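Local coordinates for periplasmic solute binding protein (Candidatus liberibacter, PDB 4CL2) that probably captures manganese or zinc ions in the periplasm as the solute-binding component of a metal-uptake transport system, at residues D86-I91 against L175-E180; R157-D162 against F182-L187; V169-C174 against F219-N224. One frame throughout, in Å; residues are numbered along the deposited sequence.

Contact 1 (D86-I91 against L175-E180)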
# COMPACT_ATOMS: atom_id res chain seq x y z
N ASP A 86 8.06 8.19 6.65
CA ASP A 86 9.01 8.54 7.72
C ASP A 86 8.48 8.00 9.05
O ASP A 86 7.32 8.22 9.42
CB ASP A 86 9.10 10.08 7.83
CG ASP A 86 9.94 10.72 6.76
OD1 ASP A 86 10.61 10.02 5.94
OD2 ASP A 86 9.88 11.98 6.71
N GLY A 87 9.36 7.34 9.79
CA GLY A 87 8.95 6.70 11.07
C GLY A 87 8.56 5.23 10.97
O GLY A 87 8.18 4.61 12.00
N ILE A 88 8.53 4.68 9.74
CA ILE A 88 8.16 3.28 9.59
C ILE A 88 9.47 2.51 9.42
O ILE A 88 10.19 2.76 8.47
CB ILE A 88 7.24 3.03 8.40
CG1 ILE A 88 5.88 3.74 8.64
CG2 ILE A 88 7.05 1.55 8.15
CD1 ILE A 88 4.85 3.76 7.54
N ASN A 89 9.72 1.54 10.28
CA ASN A 89 10.92 0.74 10.16
C ASN A 89 10.79 -0.13 8.92
O ASN A 89 9.79 -0.87 8.74
CB ASN A 89 11.03 -0.14 11.41
CG ASN A 89 12.30 -0.92 11.46
OD1 ASN A 89 13.30 -0.36 11.37
ND2 ASN A 89 12.21 -2.24 11.57
N PRO A 90 11.75 -0.01 8.00
CA PRO A 90 11.61 -0.79 6.76
C PRO A 90 11.79 -2.28 6.94
O PRO A 90 12.59 -2.71 7.78
CB PRO A 90 12.69 -0.23 5.83
CG PRO A 90 13.58 0.59 6.69
CD PRO A 90 12.93 0.87 8.01
N ILE A 91 11.05 -3.03 6.13
CA ILE A 91 11.23 -4.45 5.98
C ILE A 91 11.88 -4.71 4.63
O ILE A 91 11.45 -4.14 3.63
CB ILE A 91 9.87 -5.16 6.05
CG1 ILE A 91 9.25 -4.97 7.45
CG2 ILE A 91 10.01 -6.63 5.74
CD1 ILE A 91 7.87 -5.59 7.53
N LEU A 175 2.29 -8.18 1.66
CA LEU A 175 1.65 -8.19 3.01
C LEU A 175 2.66 -8.25 4.11
O LEU A 175 2.28 -8.49 5.30
CB LEU A 175 0.63 -9.34 3.22
CG LEU A 175 -0.56 -9.33 2.27
CD1 LEU A 175 -1.50 -10.49 2.56
CD2 LEU A 175 -1.31 -8.01 2.24
N VAL A 176 3.94 -8.00 3.83
CA VAL A 176 4.96 -8.18 4.87
C VAL A 176 4.74 -7.21 6.04
O VAL A 176 4.99 -7.60 7.20
CB VAL A 176 6.38 -8.11 4.36
CG1 VAL A 176 6.60 -9.22 3.33
CG2 VAL A 176 6.71 -6.75 3.73
N TYR A 177 4.32 -5.99 5.74
CA TYR A 177 3.98 -5.04 6.82
C TYR A 177 2.71 -5.38 7.59
O TYR A 177 2.65 -5.16 8.84
CB TYR A 177 3.93 -3.63 6.30
CG TYR A 177 5.28 -3.11 5.80
CD1 TYR A 177 5.69 -3.32 4.46
CD2 TYR A 177 6.15 -2.43 6.64
CE1 TYR A 177 6.92 -2.86 4.01
CE2 TYR A 177 7.36 -1.97 6.19
CZ TYR A 177 7.76 -2.18 4.85
OH TYR A 177 8.99 -1.71 4.45
N LEU A 178 1.67 -5.91 6.91
CA LEU A 178 0.51 -6.44 7.58
C LEU A 178 0.89 -7.57 8.56
O LEU A 178 0.39 -7.66 9.67
CB LEU A 178 -0.53 -6.93 6.60
CG LEU A 178 -1.90 -7.20 7.19
CD1 LEU A 178 -2.49 -5.90 7.70
CD2 LEU A 178 -2.81 -7.84 6.18
N ALA A 179 1.72 -8.52 8.08
CA ALA A 179 2.18 -9.62 8.89
C ALA A 179 2.87 -9.13 10.16
O ALA A 179 2.64 -9.64 11.26
CB ALA A 179 3.15 -10.51 8.07
N GLU A 180 3.73 -8.12 10.03
CA GLU A 180 4.47 -7.57 11.17
C GLU A 180 3.53 -6.83 12.15
O GLU A 180 3.74 -6.87 13.35
CB GLU A 180 5.60 -6.65 10.68
CG GLU A 180 6.59 -6.19 11.76
CD GLU A 180 6.12 -4.96 12.52
OE1 GLU A 180 5.19 -4.31 12.06
OE2 GLU A 180 6.64 -4.73 13.64

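Contact 2 (R157-D162 against F182-L187)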
# COMPACT_ATOMS: atom_id res chain seq x y z
N ARG A 157 -10.85 -10.18 14.63
CA ARG A 157 -11.23 -11.48 14.18
C ARG A 157 -10.01 -12.33 13.70
O ARG A 157 -9.91 -13.52 14.10
CB ARG A 157 -12.28 -11.37 13.05
CG ARG A 157 -12.88 -12.70 12.69
CD ARG A 157 -14.26 -12.58 12.01
NE ARG A 157 -14.48 -13.77 11.18
CZ ARG A 157 -14.59 -13.79 9.85
NH1 ARG A 157 -14.58 -12.65 9.14
NH2 ARG A 157 -14.73 -14.95 9.21
N ILE A 158 -9.06 -11.71 12.97
CA ILE A 158 -7.85 -12.36 12.43
C ILE A 158 -7.04 -12.93 13.60
O ILE A 158 -6.45 -14.02 13.53
CB ILE A 158 -7.01 -11.34 11.56
CG1 ILE A 158 -7.73 -11.03 10.22
CG2 ILE A 158 -5.59 -11.81 11.30
CD1 ILE A 158 -7.24 -9.84 9.42
N GLU A 159 -7.01 -12.16 14.70
CA GLU A 159 -6.18 -12.54 15.81
C GLU A 159 -6.64 -13.82 16.53
O GLU A 159 -5.89 -14.36 17.31
CB GLU A 159 -6.04 -11.40 16.82
CG GLU A 159 -5.28 -10.22 16.31
CD GLU A 159 -3.79 -10.47 15.94
OE1 GLU A 159 -3.23 -11.49 16.38
OE2 GLU A 159 -3.18 -9.61 15.27
N LYS A 160 -7.86 -14.30 16.25
CA LYS A 160 -8.31 -15.57 16.79
C LYS A 160 -7.78 -16.80 16.06
O LYS A 160 -8.04 -17.93 16.50
CB LYS A 160 -9.84 -15.62 16.79
CG LYS A 160 -10.46 -14.51 17.57
CD LYS A 160 -11.98 -14.64 17.55
CE LYS A 160 -12.63 -13.40 18.14
NZ LYS A 160 -12.09 -13.04 19.49
N VAL A 161 -7.09 -16.61 14.95
CA VAL A 161 -6.57 -17.72 14.14
C VAL A 161 -5.51 -18.52 14.94
O VAL A 161 -4.58 -17.93 15.53
CB VAL A 161 -5.96 -17.24 12.81
CG1 VAL A 161 -5.22 -18.37 12.08
CG2 VAL A 161 -7.05 -16.68 11.89
N ASP A 162 -5.66 -19.84 14.94
CA ASP A 162 -4.75 -20.70 15.67
C ASP A 162 -3.35 -20.48 15.16
O ASP A 162 -3.15 -20.32 13.95
CB ASP A 162 -5.13 -22.17 15.50
CG ASP A 162 -6.28 -22.58 16.39
OD1 ASP A 162 -6.56 -21.87 17.37
OD2 ASP A 162 -6.89 -23.61 16.09
N PHE A 182 0.23 -7.48 12.62
CA PHE A 182 -0.76 -8.37 13.23
C PHE A 182 -0.13 -9.57 13.89
O PHE A 182 -0.86 -10.37 14.54
CB PHE A 182 -1.85 -8.82 12.24
CG PHE A 182 -2.75 -7.74 11.75
CD1 PHE A 182 -2.67 -6.42 12.23
CD2 PHE A 182 -3.78 -8.04 10.87
CE1 PHE A 182 -3.52 -5.43 11.77
CE2 PHE A 182 -4.64 -7.06 10.43
CZ PHE A 182 -4.52 -5.78 10.89
N GLY A 183 1.19 -9.81 13.69
CA GLY A 183 1.85 -10.96 14.25
C GLY A 183 1.66 -12.27 13.49
O GLY A 183 1.40 -13.31 14.08
N PHE A 184 1.78 -12.19 12.17
CA PHE A 184 1.68 -13.36 11.28
C PHE A 184 3.02 -13.53 10.58
O PHE A 184 3.84 -12.59 10.47
CB PHE A 184 0.57 -13.15 10.22
CG PHE A 184 -0.79 -13.47 10.71
CD1 PHE A 184 -1.31 -12.73 11.79
CD2 PHE A 184 -1.59 -14.42 10.11
CE1 PHE A 184 -2.57 -13.00 12.30
CE2 PHE A 184 -2.84 -14.70 10.64
CZ PHE A 184 -3.33 -14.00 11.72
N LYS A 185 3.25 -14.72 10.07
CA LYS A 185 4.41 -14.93 9.17
C LYS A 185 3.98 -14.76 7.71
O LYS A 185 2.81 -14.92 7.44
CB LYS A 185 4.91 -16.35 9.38
CG LYS A 185 5.49 -16.59 10.78
CD LYS A 185 5.06 -17.96 11.32
CE LYS A 185 3.70 -17.92 12.03
NZ LYS A 185 3.06 -19.26 12.07
N SER A 186 4.87 -14.33 6.81
CA SER A 186 4.48 -14.07 5.36
C SER A 186 5.40 -15.02 4.53
O SER A 186 6.55 -15.43 4.93
CB SER A 186 4.51 -12.53 4.85
OG SER A 186 3.35 -12.01 3.98
N LEU A 187 4.85 -15.44 3.42
CA LEU A 187 5.54 -16.21 2.39
C LEU A 187 5.03 -15.64 1.09
O LEU A 187 3.88 -15.20 1.03
CB LEU A 187 5.18 -17.67 2.43
CG LEU A 187 6.02 -18.73 3.14
CD1 LEU A 187 5.36 -20.07 2.79
CD2 LEU A 187 7.46 -18.71 2.64

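Contact 3 (V169-C174 against F219-N224). With MN (manganese (II) ion), chain L.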
# COMPACT_ATOMS: atom_id res chain seq x y z
N VAL A 169 0.13 -15.75 2.77
CA VAL A 169 0.88 -16.24 1.57
C VAL A 169 0.32 -15.65 0.27
O VAL A 169 -0.84 -15.77 -0.03
CB VAL A 169 0.87 -17.76 1.47
CG1 VAL A 169 1.71 -18.28 0.29
CG2 VAL A 169 1.38 -18.35 2.78
N THR A 170 1.16 -14.93 -0.42
CA THR A 170 0.72 -14.10 -1.52
C THR A 170 1.68 -14.32 -2.68
O THR A 170 2.63 -15.11 -2.57
CB THR A 170 0.69 -12.62 -1.20
OG1 THR A 170 1.98 -12.25 -0.76
CG2 THR A 170 -0.32 -12.30 -0.12
N SER A 171 1.42 -13.64 -3.79
CA SER A 171 2.27 -13.81 -4.97
C SER A 171 3.41 -12.77 -4.82
O SER A 171 4.57 -13.19 -4.68
CB SER A 171 1.42 -13.58 -6.26
OG SER A 171 0.47 -14.66 -6.36
N GLU A 172 3.10 -11.52 -4.99
CA GLU A 172 4.03 -10.44 -4.61
C GLU A 172 4.15 -10.35 -3.09
O GLU A 172 3.22 -10.68 -2.37
CB GLU A 172 3.51 -9.09 -5.12
CG GLU A 172 4.57 -7.99 -5.06
CD GLU A 172 4.01 -6.61 -5.35
OE1 GLU A 172 2.89 -6.29 -4.97
OE2 GLU A 172 4.69 -5.78 -5.90
N GLY A 173 5.32 -9.91 -2.59
CA GLY A 173 5.49 -9.72 -1.11
C GLY A 173 4.79 -8.47 -0.61
O GLY A 173 5.41 -7.57 0.00
N CYS A 174 3.48 -8.41 -0.80
CA CYS A 174 2.73 -7.21 -0.55
C CYS A 174 2.20 -7.11 0.89
O CYS A 174 1.66 -6.09 1.22
CB CYS A 174 1.54 -7.15 -1.53
SG CYS A 174 0.48 -8.59 -1.51
N PHE A 219 -2.81 -16.34 -2.19
CA PHE A 219 -3.53 -15.30 -2.95
C PHE A 219 -2.70 -14.78 -4.11
O PHE A 219 -1.44 -14.96 -4.16
CB PHE A 219 -3.82 -14.11 -2.06
CG PHE A 219 -4.68 -14.44 -0.87
CD1 PHE A 219 -6.07 -14.46 -1.00
CD2 PHE A 219 -4.12 -14.76 0.35
CE1 PHE A 219 -6.88 -14.77 0.09
CE2 PHE A 219 -4.93 -15.04 1.45
CZ PHE A 219 -6.30 -15.05 1.31
N SER A 220 -3.38 -14.20 -5.06
CA SER A 220 -2.75 -13.25 -5.99
C SER A 220 -3.32 -11.89 -5.86
O SER A 220 -4.15 -11.64 -4.99
CB SER A 220 -2.80 -13.78 -7.45
OG SER A 220 -4.16 -13.82 -7.92
N GLU A 221 -2.84 -10.94 -6.67
CA GLU A 221 -3.18 -9.58 -6.51
C GLU A 221 -3.69 -8.92 -7.81
O GLU A 221 -3.51 -9.44 -8.88
CB GLU A 221 -2.04 -8.80 -5.85
CG GLU A 221 -1.59 -9.43 -4.51
CD GLU A 221 -0.50 -10.50 -4.63
OE1 GLU A 221 0.49 -10.25 -5.21
OE2 GLU A 221 -0.64 -11.59 -4.10
N SER A 222 -4.31 -7.76 -7.66
CA SER A 222 -5.16 -7.23 -8.76
C SER A 222 -4.33 -6.73 -9.94
O SER A 222 -4.84 -6.67 -11.07
CB SER A 222 -6.06 -6.10 -8.28
OG SER A 222 -5.30 -4.94 -7.84
N THR A 223 -3.05 -6.50 -9.72
CA THR A 223 -2.17 -6.09 -10.84
C THR A 223 -1.21 -7.14 -11.32
O THR A 223 -0.33 -6.82 -12.11
CB THR A 223 -1.43 -4.81 -10.51
OG1 THR A 223 -0.46 -5.01 -9.47
CG2 THR A 223 -2.43 -3.77 -10.05
N ASN A 224 -1.35 -8.38 -10.89
CA ASN A 224 -0.50 -9.44 -11.40
C ASN A 224 -1.28 -10.64 -11.82
O ASN A 224 -2.49 -10.64 -11.74
CB ASN A 224 0.66 -9.74 -10.43
CG ASN A 224 0.20 -10.21 -9.07
OD1 ASN A 224 -0.82 -10.90 -8.94
ND2 ASN A 224 0.98 -9.89 -8.06
MN MN L . 3.78 -3.74 -5.47
O HOH W 1 0.72 -7.54 -5.79

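Contact 1 (D86-I91 against L175-E180)
Ile-91 and Tyr-177 carry this contact, joining the loop after strand 80-83 to the first turn of helix 176-182. The tight part has a polar and an apolar component. Ile-91 N donates to Tyr-177 OH at 3.0 Å, and an N-H...O angle of 177° makes the bond practically straight. The same hydroxyl is hydrogen-bonded to Asn-104 O, so two backbone groups grip it and fix the position of the phenol end.

Over one face of the ring lies the delta methyl of Ile-91 in a CH-pi contact: CD1 is 3.9 Å from the Tyr-177 ring centroid and 19° off its normal, displaced toward the rim. With chi1 at -64°, Ile-91 directs CG1 along the ring and sends CG2 toward the helix, where it meets Val-176 CG2 at 3.9 Å. CD1 also comes within 3.5 Å of Val-176 O. At the ring's edge, close to its plane, Asn-89 O stands 3.7 Å from Tyr-177 CE2, while Ile-88 CG2 approaches the same carbon obliquely at 4.0 Å.

Packing thins toward the surface. Glu-180 adds little more than its CB, 4.0 Å from Ile-91 CD1, and Pro-90 turns its CB away from the helix. Both are exposed, whereas Ile-88, Val-176 and Tyr-177 are buried.

Nearest side-chain atoms of Tyr-177 and the metal ligand His-106 are about 4 Å apart. The loop leaves the four-stranded sheet and the helix follows strand 167-170 of another, consistent with the lobe interface of a family 9 solute-binding protein, beside its metal site.

Contact 2 (R157-D162 against F182-L187)
The end of the long helix 133-158, consistent with the backbone helix of family 9 binding proteins, meets the link between helix 176-182 and strand 185-188. Ile-158 meets both phenylalanines of that link, by different atoms. Its side chain reaches Phe-182 through CD1, 3.9 Å from CE2, the two side chains crossing at about a right angle. Its carbonyl meets Phe-184 instead: Ile-158 O lies in the plane of that ring, at its edge, 3.6 Å from CZ. Val-161 CB approaches the CZ end of Phe-184 obliquely, 4.3 Å away; a type I turn from Ile-158 to Val-161 brings it there.

Glu-159 provides the polar margin. A bend at chi2 (-63°) folds its carboxylate back to Phe-182, where OE2 is 3.4 Å from CB. OE1 is held by a salt bridge to Arg-166, whose guanidinium also binds Gly-183 O and so couples the two segments. Phe-168 stacks on Phe-184, and helix 259-274 adds Val-271, Leu-267 and Leu-274. The arrangement is the C-terminal end of the long helix that probably links the lobes, packed on the helix-to-strand connection of the C-terminal alpha/beta lobe.

Contact 3 (V169-C174 against F219-N224)
Backbone pairing between strands 167-170 and 217-221 is brief: Phe-219 N donates to Val-169 O at 3.0 Å, and Thr-170 CA makes a CA-H...O contact with Phe-219 O. The chain then turns a corner at Ser-171, whose hydroxyl takes over by donating to Phe-219 O at 2.9 Å, in the carbonyl plane and on a lone pair.

Carboxylate-to-backbone bonds follow. Bent at chi2 (89°), Glu-221 presents both oxygens to successive amides: OE2 receives Ser-171 N at 2.9 Å on its syn lone pair (169°), and OE1 receives Glu-172 N at 2.9 Å, also from the syn side. Asn-224 ND2 reaches OE1 from above the carboxylate plane, and Asn-224 OD1 accepts Glu-221 N. The bond from Glu-172 N puts buried Glu-221 in the metal's second shell.

Metal and water contacts come last. Glu-172, extended beyond CG, binds manganese through OE2 at 2.3 Å; OE1, at a long 2.7 Å from the manganese, is at most a weak second bond. A water lies within bonding distance of Glu-172 OE1 and Glu-221 OE1, with more acceptors than protons. His-106 and Asp-247 also bind this manganese, whereas His-39, a ligand in other structures of the protein, does not: the metal site of a ZnuA-like binding protein.

How the contacts relate
From the N terminus, the loop at 86-91 comes first, and contact 1 closes the longest excursion by returning the chain to it at 175-180, after two long helices and strand 167-170. Contact 2 opens within that span, at 157-162, and closes beyond it at 182-187; contact 3 opens at 169-174 and closes last, at 219-224. Every pair therefore crosses. Helix 176-182 leads into strand 185-188, and Ala-179 O to Phe-184 N (2.8 Å, a probable hydrogen bond) joins contacts 1 and 2. Neighbouring strands 167-170 and 185-188 link contacts 2 and 3, while Leu-175 packs on Thr-170 between contacts 1 and 3. Together they tie the loop after strand 80-83, the end of helix 133-158 and strands 167-170, 185-188 and 217-221.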